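Long-range contacts in alpha-fucosidase (Bifidobacterium bifidum, PDB 2EAB), which hydrolyses alpha-1,2-L-fucosidic linkages as a glycoside hydrolase of family 95, the chain being the calcium-carrying catalytic part of a longer, probably membrane-attached protein: residues F74-L79 against I278-Y284; D283-K287 against S391-S395; A867-K871 against L881-D885. One frame throughout, in Å; residues are numbered along the deposited sequence.

Interaction 1: F74-L79 against I278-Y284; sequences FNEETL and IAAATDY. With CA (calcium ion), chain C.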
# COMPACT_ATOMS: atom_id res chain seq x y z
N PHE A 74 -19.37 -5.78 6.64
CA PHE A 74 -18.54 -5.62 7.83
C PHE A 74 -17.25 -6.43 7.77
O PHE A 74 -17.26 -7.59 7.34
CB PHE A 74 -19.34 -5.99 9.09
CG PHE A 74 -18.64 -5.67 10.37
CD1 PHE A 74 -18.70 -4.39 10.92
CD2 PHE A 74 -17.89 -6.64 11.03
CE1 PHE A 74 -18.04 -4.09 12.10
CE2 PHE A 74 -17.22 -6.34 12.21
CZ PHE A 74 -17.30 -5.06 12.75
N ASN A 75 -16.16 -5.81 8.23
CA ASN A 75 -14.85 -6.43 8.29
C ASN A 75 -14.14 -6.15 9.60
O ASN A 75 -14.31 -5.08 10.20
CB ASN A 75 -13.94 -5.88 7.18
CG ASN A 75 -14.24 -6.47 5.82
OD1 ASN A 75 -13.84 -7.61 5.52
ND2 ASN A 75 -14.91 -5.71 4.99
N GLU A 76 -13.30 -7.09 10.01
CA GLU A 76 -12.26 -6.83 11.00
C GLU A 76 -10.95 -7.40 10.46
O GLU A 76 -10.91 -8.53 9.95
CB GLU A 76 -12.61 -7.43 12.37
CG GLU A 76 -11.90 -6.76 13.56
CD GLU A 76 -10.55 -7.36 13.91
OE1 GLU A 76 -9.85 -6.77 14.78
OE2 GLU A 76 -10.18 -8.41 13.33
N GLU A 77 -9.88 -6.62 10.59
CA GLU A 77 -8.60 -6.86 9.90
C GLU A 77 -7.94 -8.20 10.21
O GLU A 77 -7.13 -8.67 9.41
CB GLU A 77 -7.61 -5.73 10.21
CG GLU A 77 -7.30 -5.63 11.70
CD GLU A 77 -6.08 -4.80 12.05
OE1 GLU A 77 -5.93 -4.54 13.27
OE2 GLU A 77 -5.28 -4.44 11.16
N THR A 78 -8.24 -8.79 11.36
CA THR A 78 -7.57 -10.02 11.77
C THR A 78 -8.35 -11.30 11.50
O THR A 78 -7.91 -12.38 11.91
CB THR A 78 -7.13 -10.00 13.26
OG1 THR A 78 -8.28 -10.05 14.12
CG2 THR A 78 -6.30 -8.76 13.58
N LEU A 79 -9.49 -11.21 10.81
CA LEU A 79 -10.30 -12.40 10.54
C LEU A 79 -9.70 -13.16 9.37
O LEU A 79 -10.10 -13.00 8.21
CB LEU A 79 -11.77 -12.06 10.32
CG LEU A 79 -12.70 -13.27 10.46
CD1 LEU A 79 -12.84 -13.70 11.93
CD2 LEU A 79 -14.06 -12.98 9.88
N ILE A 278 -20.96 -0.52 17.68
CA ILE A 278 -20.59 -1.81 17.12
C ILE A 278 -19.10 -2.04 17.33
O ILE A 278 -18.27 -1.20 16.96
CB ILE A 278 -20.92 -1.89 15.61
CG1 ILE A 278 -22.42 -1.62 15.37
CG2 ILE A 278 -20.52 -3.24 15.04
CD1 ILE A 278 -22.70 -0.64 14.25
N ALA A 279 -18.76 -3.17 17.94
CA ALA A 279 -17.36 -3.55 18.12
C ALA A 279 -17.16 -5.00 17.73
O ALA A 279 -18.10 -5.79 17.74
CB ALA A 279 -16.92 -3.31 19.55
N ALA A 280 -15.92 -5.35 17.39
CA ALA A 280 -15.58 -6.72 17.04
C ALA A 280 -14.11 -6.97 17.32
O ALA A 280 -13.30 -6.04 17.30
CB ALA A 280 -15.89 -6.98 15.58
N ALA A 281 -13.78 -8.23 17.59
CA ALA A 281 -12.41 -8.64 17.82
C ALA A 281 -12.25 -10.13 17.63
O ALA A 281 -13.23 -10.89 17.68
CB ALA A 281 -11.97 -8.27 19.22
N THR A 282 -11.00 -10.53 17.42
CA THR A 282 -10.60 -11.92 17.47
C THR A 282 -9.51 -12.06 18.52
O THR A 282 -9.04 -11.06 19.07
CB THR A 282 -10.04 -12.43 16.12
OG1 THR A 282 -8.71 -11.91 15.94
CG2 THR A 282 -10.92 -12.02 14.95
N ASP A 283 -9.09 -13.30 18.76
CA ASP A 283 -7.91 -13.57 19.59
C ASP A 283 -6.62 -13.69 18.77
O ASP A 283 -5.64 -14.27 19.24
CB ASP A 283 -8.13 -14.81 20.48
CG ASP A 283 -8.22 -16.11 19.70
OD1 ASP A 283 -8.59 -16.08 18.51
OD2 ASP A 283 -7.92 -17.17 20.29
N TYR A 284 -6.61 -13.16 17.55
CA TYR A 284 -5.38 -13.08 16.76
C TYR A 284 -4.31 -12.29 17.51
O TYR A 284 -4.62 -11.32 18.20
CB TYR A 284 -5.63 -12.39 15.41
CG TYR A 284 -4.35 -12.16 14.63
CD1 TYR A 284 -3.80 -13.18 13.86
CD2 TYR A 284 -3.67 -10.94 14.70
CE1 TYR A 284 -2.61 -13.00 13.17
CE2 TYR A 284 -2.48 -10.74 14.01
CZ TYR A 284 -1.95 -11.78 13.25
OH TYR A 284 -0.77 -11.58 12.57
CA CA C . -5.31 -2.99 8.91
O HOH W 1 -9.00 -8.44 16.74
O HOH W 2 -11.00 -4.79 16.33
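Thr78 and Thr282 meet hydroxyl to hydroxyl, OG1 of Thr282 donating to OG1 of Thr78 at 2.6 Å. Each OG1 lies between its own backbone N and carbonyl carbon (chi1 69° in Thr78, 75° in Thr282), which turns the two hydroxyls toward each other between the two segments. The hydrogen bonds all point one way: the backbone N of Tyr284 donates to OG1 of Thr282, closing an ST turn, and OG1 of Thr78 donates to the syn lone pair of Glu76 OE2, again at 2.6 Å. The backbone N of Thr78 reaches the same OE2 from above the carboxylate plane, 47° out of it. Glu76 bends at chi2 to bring its carboxylate back over the turn Glu76-Leu79, a type I beta turn; its OE1 accepts hydrogen bonds from two waters, one held also by Thr282 N, the other by Ala280 O. CG2 of Thr78 lies 3.6 Å from CD2 of Tyr284. Further back, the Phe74 ring receives Ala280 CB at its edge, 3.7 Å from CE2, and Ile278 CG2 touches CE1. A valine in place of Thr78 would probably leave the Thr282 hydroxyl without its acceptor and Glu76 OE2 without one of its two donors. Strands from the two stacked sheets of the N-terminal domain are thus joined by apolar packing at one end and, at the other, by a directed hydroxyl chain ending on a buried carboxylate.

Interaction 2: D283-K287 against S391-S395; sequences DYKQK and SQLPS. With CA (calcium ion), chain C.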
# COMPACT_ATOMS: atom_id res chain seq x y z
N ASP A 283 -9.09 -13.30 18.76
CA ASP A 283 -7.91 -13.57 19.59
C ASP A 283 -6.62 -13.69 18.77
O ASP A 283 -5.64 -14.27 19.24
CB ASP A 283 -8.13 -14.81 20.48
CG ASP A 283 -8.22 -16.11 19.70
OD1 ASP A 283 -8.59 -16.08 18.51
OD2 ASP A 283 -7.92 -17.17 20.29
N TYR A 284 -6.61 -13.16 17.55
CA TYR A 284 -5.38 -13.08 16.76
C TYR A 284 -4.31 -12.29 17.51
O TYR A 284 -4.62 -11.32 18.20
CB TYR A 284 -5.63 -12.39 15.41
CG TYR A 284 -4.35 -12.16 14.63
CD1 TYR A 284 -3.80 -13.18 13.86
CD2 TYR A 284 -3.67 -10.94 14.70
CE1 TYR A 284 -2.61 -13.00 13.17
CE2 TYR A 284 -2.48 -10.74 14.01
CZ TYR A 284 -1.95 -11.78 13.25
OH TYR A 284 -0.77 -11.58 12.57
N LYS A 285 -3.05 -12.70 17.38
CA LYS A 285 -1.94 -11.84 17.75
C LYS A 285 -0.80 -12.10 16.78
O LYS A 285 -0.56 -13.24 16.40
CB LYS A 285 -1.49 -12.09 19.19
CG LYS A 285 -0.53 -11.05 19.75
CD LYS A 285 -0.24 -11.31 21.23
CE LYS A 285 0.83 -10.38 21.79
NZ LYS A 285 0.46 -8.94 21.70
N GLN A 286 -0.10 -11.04 16.39
CA GLN A 286 1.08 -11.21 15.54
C GLN A 286 2.24 -11.59 16.44
O GLN A 286 3.04 -10.74 16.86
CB GLN A 286 1.37 -9.96 14.71
CG GLN A 286 2.42 -10.23 13.63
CD GLN A 286 2.64 -9.07 12.69
OE1 GLN A 286 2.22 -7.94 12.93
NE2 GLN A 286 3.32 -9.35 11.59
N LYS A 287 2.31 -12.89 16.75
CA LYS A 287 3.23 -13.44 17.72
C LYS A 287 3.58 -14.85 17.29
O LYS A 287 2.76 -15.76 17.39
CB LYS A 287 2.60 -13.45 19.12
CG LYS A 287 3.53 -13.95 20.22
CD LYS A 287 2.94 -13.80 21.62
CE LYS A 287 2.53 -15.13 22.22
NZ LYS A 287 2.46 -15.06 23.71
N SER A 391 -3.18 -0.35 14.17
CA SER A 391 -3.63 -1.52 13.43
C SER A 391 -2.73 -2.70 13.75
O SER A 391 -1.51 -2.54 13.90
CB SER A 391 -3.58 -1.28 11.92
OG SER A 391 -4.56 -0.35 11.51
N GLN A 392 -3.31 -3.88 13.82
CA GLN A 392 -2.51 -5.08 14.02
C GLN A 392 -1.83 -5.54 12.73
O GLN A 392 -0.79 -6.19 12.79
CB GLN A 392 -3.34 -6.20 14.61
CG GLN A 392 -3.87 -5.88 16.00
CD GLN A 392 -4.33 -7.11 16.73
OE1 GLN A 392 -3.51 -7.89 17.20
NE2 GLN A 392 -5.64 -7.28 16.83
N LEU A 393 -2.42 -5.21 11.59
CA LEU A 393 -1.91 -5.62 10.29
C LEU A 393 -1.91 -4.45 9.32
O LEU A 393 -2.73 -3.54 9.45
CB LEU A 393 -2.76 -6.78 9.73
CG LEU A 393 -2.61 -8.10 10.48
CD1 LEU A 393 -3.70 -9.09 10.10
CD2 LEU A 393 -1.23 -8.72 10.30
N PRO A 394 -0.99 -4.46 8.34
CA PRO A 394 -1.01 -3.40 7.34
C PRO A 394 -2.22 -3.60 6.43
O PRO A 394 -2.92 -4.62 6.52
CB PRO A 394 0.30 -3.62 6.57
CG PRO A 394 0.63 -5.04 6.77
CD PRO A 394 0.07 -5.45 8.09
N SER A 395 -2.45 -2.63 5.55
CA SER A 395 -3.47 -2.80 4.52
C SER A 395 -3.14 -4.03 3.66
O SER A 395 -1.98 -4.26 3.31
CB SER A 395 -3.54 -1.55 3.66
OG SER A 395 -2.24 -1.18 3.24
CA CA C . -5.31 -2.99 8.91
O HOH W 3 -3.75 -9.12 19.59
O HOH W 4 -6.77 -9.74 17.94
O HOH W 5 -0.85 -8.32 16.97
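Gln392 OE1 is gripped by two waters, each 2.7 Å away, that link it to the 283-287 loop: one also lies against Tyr284 O, the other accepts from Gln286 N. NE2 of the same amide donates at 2.9 Å to a third water, which lies against Tyr284 O as well, so both ends of the amide reach the opposite backbone through solvent. With CG beside the backbone N (chi1 -63°) and CD extended beyond it, the side chain runs out to Tyr284, where OE1 comes in at the ring edge, 3.9 Å from CD2; amide and ring planes stand 59° apart. Beyond the ring, Leu393 CD2 lies 3.7 Å from Tyr284 OH, whose hydrogen bond goes to Ala489 O. Gln286 stretches out straight, so that its OE1 comes to 3.5 Å from Gln392 O; two acceptors face each other there and do not bond. Direct contact is therefore mostly van der Waals, and the polar linkage is carried by water. On the far side of the 391-395 loop, Leu393 O binds the calcium ion at 2.7 Å, alongside Glu77 OE2 and Ser386 O, while Gln392 N donates to Glu77 OE1. The arrangement is that of a domain junction beside a calcium site: an inverse gamma turn centred on Gln286, following the last strand of the N-terminal beta-sandwich, faces a metal-binding loop of the family 95 catalytic domain.

Interaction 3: A867-K871 against L881-D885; sequences AVNAK and LLVFD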
# COMPACT_ATOMS: atom_id res chain seq x y z
N ALA A 867 15.97 38.00 4.74
CA ALA A 867 16.69 37.31 3.67
C ALA A 867 17.52 36.17 4.23
O ALA A 867 18.17 36.31 5.28
CB ALA A 867 17.57 38.29 2.90
N VAL A 868 17.49 35.03 3.54
CA VAL A 868 18.24 33.85 3.94
C VAL A 868 19.41 33.68 2.98
O VAL A 868 19.22 33.73 1.77
CB VAL A 868 17.34 32.59 3.94
CG1 VAL A 868 18.15 31.31 4.08
CG2 VAL A 868 16.29 32.69 5.04
N ASN A 869 20.61 33.48 3.53
CA ASN A 869 21.76 33.17 2.71
C ASN A 869 21.52 31.84 2.00
O ASN A 869 21.30 30.82 2.65
CB ASN A 869 23.04 33.10 3.56
CG ASN A 869 24.29 32.91 2.72
OD1 ASN A 869 24.82 31.81 2.60
ND2 ASN A 869 24.76 34.00 2.11
N ALA A 870 21.50 31.89 0.67
CA ALA A 870 21.30 30.69 -0.14
C ALA A 870 22.26 30.69 -1.32
O ALA A 870 22.26 31.61 -2.14
CB ALA A 870 19.86 30.58 -0.62
N LYS A 871 23.08 29.64 -1.38
CA LYS A 871 24.03 29.45 -2.47
C LYS A 871 23.32 28.79 -3.64
O LYS A 871 22.43 27.96 -3.46
CB LYS A 871 25.20 28.58 -2.01
CG LYS A 871 25.98 29.13 -0.81
CD LYS A 871 26.78 30.37 -1.16
CE LYS A 871 27.34 31.03 0.09
NZ LYS A 871 27.98 32.34 -0.21
N LEU A 881 20.43 24.18 -7.96
CA LEU A 881 19.79 24.11 -6.66
C LEU A 881 20.07 25.37 -5.86
O LEU A 881 21.13 25.99 -5.99
CB LEU A 881 20.31 22.93 -5.84
CG LEU A 881 20.39 21.52 -6.42
CD1 LEU A 881 20.91 20.60 -5.34
CD2 LEU A 881 19.06 21.04 -6.93
N LEU A 882 19.10 25.73 -5.01
CA LEU A 882 19.32 26.66 -3.92
C LEU A 882 19.68 25.85 -2.68
O LEU A 882 18.95 24.93 -2.30
CB LEU A 882 18.04 27.46 -3.64
CG LEU A 882 17.70 28.55 -4.65
CD1 LEU A 882 16.22 28.90 -4.58
CD2 LEU A 882 18.56 29.79 -4.42
N VAL A 883 20.81 26.19 -2.07
CA VAL A 883 21.30 25.46 -0.91
C VAL A 883 21.40 26.40 0.28
O VAL A 883 22.07 27.43 0.20
CB VAL A 883 22.69 24.81 -1.20
CG1 VAL A 883 23.21 24.07 0.03
CG2 VAL A 883 22.60 23.87 -2.39
N PHE A 884 20.75 26.04 1.38
CA PHE A 884 20.74 26.89 2.56
C PHE A 884 20.57 26.10 3.84
O PHE A 884 19.98 25.01 3.84
CB PHE A 884 19.70 28.02 2.45
CG PHE A 884 18.29 27.55 2.13
CD1 PHE A 884 17.33 27.46 3.13
CD2 PHE A 884 17.92 27.26 0.82
CE1 PHE A 884 16.02 27.06 2.83
CE2 PHE A 884 16.62 26.85 0.52
CZ PHE A 884 15.67 26.75 1.52
N ASP A 885 21.10 26.64 4.93
CA ASP A 885 20.88 26.09 6.26
C ASP A 885 19.44 26.28 6.66
O ASP A 885 18.79 27.24 6.26
CB ASP A 885 21.76 26.81 7.29
CG ASP A 885 23.24 26.55 7.09
OD1 ASP A 885 23.62 25.56 6.43
OD2 ASP A 885 24.04 27.36 7.61
O HOH W 6 22.18 29.37 4.76
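Lys871 and Val883 form an antiparallel hydrogen-bonded pair at the edge of a small mixed sheet in the C-terminal domain, where strand 871-874 begins alongside strand 880-884. Two backbone bonds close the pair: Lys871 N donates to Val883 O at 2.9 Å, and Val883 N returns a straighter bond to Lys871 O at 2.8 Å (160° at the hydrogen). Each carbonyl also takes a CA-H...O contact at 3.4 Å, Val883 O from Ala870 CA and Lys871 O from Leu882 CA. The apolar contacts gather round Ala870 and Phe884. Ala870 CB touches Phe884 CB and, 4.1 Å away, Leu882 CD2. Val868 reaches Phe884 with CG1, 4.0 Å from its CB, the two side chains crossing at about a right angle. Placing CG of Phe884 between backbone N and carbonyl carbon (chi1 54°) turns the ring away from 867-871 into the interior, where it meets the ring of Tyr892 and packs on Val861 and Val849. Val868, Ala870 and Phe884 all touch Val861 of strand 859-863, so the segment joins the edge of one sheet to its neighbour. Ahead of Lys871 the regular ladder is absent, and a water links the backbones instead, accepting from Asp885 N and donating to Asn869 O at 2.7 Å; that same carbonyl oxygen lies 3.2 Å from Phe884 CB.

Interactions 1 and 2 are neighbours, their centres 10 Å apart, and share Asp283 and Tyr284: strand 273-282, which takes part in interaction 1, runs straight into the loop of interaction 2. Glu77 of segment 74-79 and the 391-395 loop meet at the same calcium ion, where Glu77 OE2 also lies 3.0 Å from Leu393 N, a probable hydrogen bond. Together they lie where the N-terminal beta-sandwich meets the catalytic domain. Interaction 3 comes last along the chain, about 39 Å from interaction 1 and 32 Å from interaction 2 between nearest atoms. It lies within the C-terminal domain, away from the calcium-bearing junction, and joins strand 880-884 to the edge strand 871-874 and the neighbouring sheet.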